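PDB 1UN8: dihydroxyacetone kinase from Citrobacter freundii, which catalyses the ATP-dependent phosphorylation of dihydroxyacetone to dihydroxyacetone phosphate, working as a homodimer that needs magnesium or calcium ions. Local coordinates for residues Ala400-His404 against Arg405-Pro409; Phe417-Ile420 against Gly421-Thr425; Ala443-Lys446 against Leu447-Gly450. All coordinates share one frame; numbering follows the deposited sequence.

The three contacts follow one another along the chain, all within the C-terminal eight-helix barrel that binds ATP and holds a phospholipid in its pocket. Interaction 1 closes helix 388-404, interaction 2 sits in the middle of helix 413-427, and interaction 3 ends helix 430-448. The centres of interactions 1 and 2 lie 13 Å apart, where the loop after helix 388-404 packs on helix 413-427; those of 2 and 3 lie 14 Å apart, joined by Phe417 against Ala443, Gly444 and Leu447. Interactions 1 and 3 do not meet, so helix 413-427 bridges them, and it also lines part of the lipid pocket.

Interaction 1: Ala400-His404 against Arg405-Pro409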
# COMPACT_ATOMS: atom_id res chain seq x y z
N ALA A 400 29.74 -42.01 13.18
CA ALA A 400 30.39 -43.31 13.15
C ALA A 400 31.73 -43.16 12.44
O ALA A 400 32.75 -43.68 12.89
CB ALA A 400 29.53 -44.32 12.40
N SER A 401 31.69 -42.45 11.32
CA SER A 401 32.89 -42.19 10.53
C SER A 401 33.92 -41.54 11.45
O SER A 401 35.01 -42.07 11.66
CB SER A 401 32.56 -41.26 9.36
OG SER A 401 33.71 -41.01 8.58
N LEU A 402 33.57 -40.38 12.00
CA LEU A 402 34.48 -39.68 12.91
C LEU A 402 35.00 -40.64 13.96
O LEU A 402 36.18 -40.62 14.30
CB LEU A 402 33.76 -38.52 13.58
CG LEU A 402 33.50 -37.33 12.65
CD1 LEU A 402 32.60 -36.30 13.32
CD2 LEU A 402 34.84 -36.72 12.26
N LEU A 403 34.13 -41.50 14.48
CA LEU A 403 34.56 -42.46 15.48
C LEU A 403 35.61 -43.39 14.88
O LEU A 403 36.68 -43.58 15.45
CB LEU A 403 33.38 -43.31 15.96
CG LEU A 403 33.80 -44.45 16.90
CD1 LEU A 403 34.19 -43.86 18.26
CD2 LEU A 403 32.66 -45.47 17.07
N HIS A 404 35.28 -43.98 13.73
CA HIS A 404 36.18 -44.91 13.05
C HIS A 404 37.51 -44.29 12.60
O HIS A 404 38.48 -45.01 12.37
CB HIS A 404 35.46 -45.53 11.84
CG HIS A 404 34.32 -46.43 12.21
ND1 HIS A 404 33.25 -46.66 11.37
CD2 HIS A 404 34.06 -47.12 13.35
CE1 HIS A 404 32.38 -47.45 11.97
NE2 HIS A 404 32.85 -47.75 13.17
N ARG A 405 37.54 -42.97 12.47
CA ARG A 405 38.76 -42.27 12.06
C ARG A 405 39.47 -41.71 13.29
O ARG A 405 40.28 -40.79 13.18
CB ARG A 405 38.41 -41.11 11.11
CG ARG A 405 38.02 -41.51 9.70
CD ARG A 405 37.82 -40.27 8.85
NE ARG A 405 36.45 -39.76 8.93
CZ ARG A 405 36.12 -38.48 8.84
NH1 ARG A 405 37.06 -37.55 8.68
NH2 ARG A 405 34.84 -38.12 8.89
N GLN A 406 39.17 -42.26 14.46
CA GLN A 406 39.75 -41.81 15.72
C GLN A 406 39.75 -40.29 15.84
O GLN A 406 40.68 -39.70 16.37
CB GLN A 406 41.19 -42.32 15.88
CG GLN A 406 41.32 -43.82 15.98
CD GLN A 406 41.29 -44.50 14.62
OE1 GLN A 406 42.21 -44.35 13.82
NE2 GLN A 406 40.22 -45.25 14.36
N GLN A 407 38.67 -39.68 15.35
CA GLN A 407 38.56 -38.22 15.37
C GLN A 407 37.68 -37.62 16.47
O GLN A 407 37.57 -36.40 16.58
CB GLN A 407 38.03 -37.74 14.01
CG GLN A 407 39.03 -37.90 12.88
CD GLN A 407 40.27 -37.06 13.10
OE1 GLN A 407 40.21 -35.82 13.11
NE2 GLN A 407 41.41 -37.72 13.30
N LEU A 408 37.07 -38.47 17.29
CA LEU A 408 36.19 -37.98 18.36
C LEU A 408 36.86 -37.74 19.70
O LEU A 408 37.73 -38.50 20.12
CB LEU A 408 35.03 -38.96 18.56
CG LEU A 408 34.10 -39.24 17.39
CD1 LEU A 408 33.03 -40.22 17.83
CD2 LEU A 408 33.49 -37.94 16.90
N PRO A 409 36.46 -36.66 20.39
CA PRO A 409 37.01 -36.32 21.71
C PRO A 409 36.32 -37.20 22.74
O PRO A 409 35.78 -36.70 23.74
CB PRO A 409 36.64 -34.85 21.85
CG PRO A 409 35.29 -34.81 21.19
CD PRO A 409 35.51 -35.63 19.93
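Ser401 and Arg405 meet where helix 388-404 runs out in a Schellman motif, with Gln406, at positive phi, as the C-prime residue. The guanidinium comes side-on to the serine hydroxyl: NE of Arg405 bonds to OG of Ser401 at 3.0 Å, and its NH2 reaches the same oxygen at 3.1 Å. OG lies close to the guanidinium plane, 12° out of it, while Leu402 CD2 sits over one face, 3.6 Å from Arg405 NH2. The serine hydroxyl is anti to its own backbone nitrogen (chi1 -180°), and the arginine chain bends at chi3 to bring NE and NH2 round to it. Two backbone bonds define the motif: Gln407 N to Leu402 O at 2.9 Å, and Gln406 N to Leu403 O at 3.0 Å. Beyond the turn the chain folds back, and Leu408 spreads its two methyls over Leu402 and Leu403. CD1 packs on CB of Leu403, and CD2 presses against CB of Leu402. Val362 of helix 356-371 and Leu419 of helix 413-427 also touch Leu408, tying the turn to two neighbouring helices of the barrel, and His404 NE2 is hydrogen-bonded to Glu363 of helix 356-371. Out on the turn, the Gln407 amide doubles back along the chain, its NE2 donating to Arg405 O at 3.3 Å.

Interaction 2: Phe417-Ile420 against Gly421-Thr425; sequences FALI and GERLT
Gly421 N donates to Phe417 O at 2.7 Å, an almost straight bond (N-H...O 172°) in the middle of helix 413-427. One turn on, Leu424 N reaches Ile420 O at 2.9 Å, and Arg423 N bonds to Leu419 O at 3.0 Å. Glu422 N is held less squarely: its bond to Ala418 O is bent to 138°, and a weak second one goes to Leu419 O. The charged ends lead away from this turn, Arg423 NH1 to a salt bridge with Glu398 and Glu422 OE2 to the backbone nitrogen of Val348. Nearer the backbone than its charged end, the arginine lies alongside Leu419, both pointing the same way, with CG of Arg423 4.0 Å from CD1 of Leu419. Ile420 and Leu424 also lie side by side, pointing the same way. The CG2 branch of Ile420, anti to the backbone nitrogen, runs forward along the helix to meet Leu424 CG at 3.6 Å. Leu424 in turn rests on Ala395 of helix 388-404 and on Met436 and Ser437 of helix 430-448. Phe417 turns edge-to-face with Phe440 of helix 430-448, and both Phe417 and Ile420 touch the bound phospholipid. These two residues thus give the lipid an apolar surface, while the charged ends of Glu422 and Arg423 tie the same helix to the loop at Val348 and, through Glu398, to helix 388-404.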
# COMPACT_ATOMS: atom_id res chain seq x y z
N PHE A 417 29.59 -33.97 22.88
CA PHE A 417 28.22 -33.60 22.56
C PHE A 417 28.23 -32.34 21.70
O PHE A 417 27.57 -32.28 20.65
CB PHE A 417 27.39 -33.36 23.84
CG PHE A 417 26.90 -34.63 24.50
CD1 PHE A 417 25.98 -34.56 25.55
CD2 PHE A 417 27.35 -35.88 24.08
CE1 PHE A 417 25.52 -35.72 26.16
CE2 PHE A 417 26.89 -37.04 24.69
CZ PHE A 417 25.97 -36.96 25.73
N ALA A 418 28.99 -31.35 22.14
CA ALA A 418 29.09 -30.09 21.40
C ALA A 418 29.53 -30.36 19.96
O ALA A 418 29.09 -29.68 19.04
CB ALA A 418 30.09 -29.17 22.09
N LEU A 419 30.40 -31.35 19.77
CA LEU A 419 30.87 -31.67 18.43
C LEU A 419 29.78 -32.32 17.58
O LEU A 419 29.63 -32.00 16.40
CB LEU A 419 32.08 -32.60 18.50
CG LEU A 419 32.57 -33.01 17.11
CD1 LEU A 419 32.96 -31.76 16.31
CD2 LEU A 419 33.74 -33.96 17.24
N ILE A 420 29.03 -33.23 18.19
CA ILE A 420 27.93 -33.90 17.50
C ILE A 420 26.89 -32.83 17.16
O ILE A 420 26.40 -32.77 16.03
CB ILE A 420 27.28 -34.99 18.39
CG1 ILE A 420 28.27 -36.12 18.64
CG2 ILE A 420 26.01 -35.54 17.74
CD1 ILE A 420 27.82 -37.12 19.68
N GLY A 421 26.58 -32.00 18.15
CA GLY A 421 25.60 -30.95 17.95
C GLY A 421 25.94 -30.08 16.76
O GLY A 421 25.07 -29.62 16.02
N GLU A 422 27.24 -29.86 16.56
CA GLU A 422 27.69 -29.04 15.46
C GLU A 422 27.62 -29.77 14.13
O GLU A 422 27.27 -29.18 13.11
CB GLU A 422 29.13 -28.60 15.71
CG GLU A 422 29.67 -27.61 14.69
CD GLU A 422 31.19 -27.48 14.74
OE1 GLU A 422 31.89 -28.41 14.28
OE2 GLU A 422 31.67 -26.45 15.27
N ARG A 423 27.94 -31.05 14.13
CA ARG A 423 27.95 -31.83 12.90
C ARG A 423 26.63 -32.38 12.35
O ARG A 423 26.49 -32.54 11.14
CB ARG A 423 28.95 -32.98 13.06
CG ARG A 423 30.39 -32.56 13.33
CD ARG A 423 31.28 -32.85 12.14
NE ARG A 423 31.07 -31.90 11.05
CZ ARG A 423 31.13 -32.21 9.76
NH1 ARG A 423 31.40 -33.46 9.38
NH2 ARG A 423 30.93 -31.28 8.84
N LEU A 424 25.66 -32.65 13.21
CA LEU A 424 24.40 -33.22 12.73
C LEU A 424 23.65 -32.43 11.66
O LEU A 424 23.35 -32.98 10.60
CB LEU A 424 23.47 -33.52 13.92
CG LEU A 424 23.97 -34.61 14.88
CD1 LEU A 424 22.90 -34.95 15.90
CD2 LEU A 424 24.35 -35.86 14.08
N THR A 425 23.36 -31.16 11.90
CA THR A 425 22.63 -30.35 10.91
C THR A 425 23.33 -30.28 9.56
O THR A 425 22.69 -30.08 8.53
CB THR A 425 22.43 -28.90 11.38
OG1 THR A 425 23.66 -28.40 11.90
CG2 THR A 425 21.35 -28.82 12.43

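Interaction 3: Ala443-Lys446 against Leu447-Gly450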
# COMPACT_ATOMS: atom_id res chain seq x y z
N ALA A 443 22.75 -30.11 25.47
CA ALA A 443 23.19 -31.16 26.38
C ALA A 443 24.66 -30.97 26.67
O ALA A 443 25.08 -31.02 27.83
CB ALA A 443 22.98 -32.53 25.75
N GLY A 444 25.44 -30.74 25.62
CA GLY A 444 26.86 -30.54 25.77
C GLY A 444 27.16 -29.39 26.70
O GLY A 444 28.14 -29.42 27.44
N GLN A 445 26.30 -28.38 26.68
CA GLN A 445 26.48 -27.22 27.53
C GLN A 445 26.07 -27.47 28.98
O GLN A 445 26.64 -26.88 29.90
CB GLN A 445 25.70 -26.03 26.98
CG GLN A 445 26.51 -25.22 25.99
CD GLN A 445 27.74 -24.63 26.64
OE1 GLN A 445 27.62 -23.75 27.50
NE2 GLN A 445 28.92 -25.11 26.25
N LYS A 446 25.10 -28.34 29.18
CA LYS A 446 24.67 -28.64 30.53
C LYS A 446 25.81 -29.41 31.20
O LYS A 446 26.08 -29.24 32.38
CB LYS A 446 23.40 -29.48 30.51
CG LYS A 446 22.73 -29.63 31.86
CD LYS A 446 22.37 -28.28 32.46
CE LYS A 446 21.63 -28.44 33.77
NZ LYS A 446 21.34 -27.14 34.44
N LEU A 447 26.47 -30.27 30.41
CA LEU A 447 27.60 -31.03 30.91
C LEU A 447 28.74 -30.07 31.24
O LEU A 447 29.44 -30.25 32.25
CB LEU A 447 28.10 -32.02 29.85
CG LEU A 447 27.28 -33.28 29.57
CD1 LEU A 447 27.94 -34.08 28.45
CD2 LEU A 447 27.18 -34.11 30.83
N GLU A 448 28.94 -29.06 30.40
CA GLU A 448 30.00 -28.09 30.62
C GLU A 448 29.82 -27.42 31.98
O GLU A 448 30.78 -26.99 32.61
CB GLU A 448 30.02 -27.03 29.52
CG GLU A 448 31.38 -26.42 29.32
CD GLU A 448 32.40 -27.44 28.85
OE1 GLU A 448 32.24 -27.95 27.72
OE2 GLU A 448 33.35 -27.74 29.61
N GLN A 449 28.57 -27.32 32.42
CA GLN A 449 28.26 -26.73 33.71
C GLN A 449 28.45 -27.78 34.79
O GLN A 449 28.09 -27.56 35.95
CB GLN A 449 26.82 -26.22 33.73
CG GLN A 449 26.56 -25.03 32.83
CD GLN A 449 25.08 -24.71 32.70
OE1 GLN A 449 24.37 -24.57 33.71
NE2 GLN A 449 24.60 -24.57 31.47
N GLY A 450 29.00 -28.93 34.40
CA GLY A 450 29.25 -30.00 35.35
C GLY A 450 28.06 -30.81 35.82
O GLY A 450 27.97 -31.15 37.00
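Gln449 lies back along the last turn of helix 430-448, against Lys446 and Gln445, and can be followed outward from its backbone. CB lies 3.4 Å from Lys446 O. With CG anti to the carbonyl carbon (chi1 -69°), the chain heads back along the helix, and CG passes 3.5 Å from Gln445 O. CD stays near that same carbonyl, and at the tip NE2 is 3.5 Å from Gln445 O. The other amide atom, OE1, faces Lys446 NZ at 4.0 Å, a long approach that leaves the two groups merely neighbours. The backbone nitrogen of Gln449 makes the last bond of the alpha-helical pattern here, to Gln445 O at 3.2 Å, with a weak second one to Lys446 O. Gly450 follows at positive phi, its nitrogen bonded to Leu447 O. Further back, Gln445 NE2 rests against Glu448 CB at 3.9 Å, the two side chains crossing at a slant. Leu447 touches Leu413 of helix 413-427 and Ala456 of helix 453-468. Lys446 leans on Ala456 and Thr459 of that second helix, while Gln445 packs on Arg127 of the second subunit.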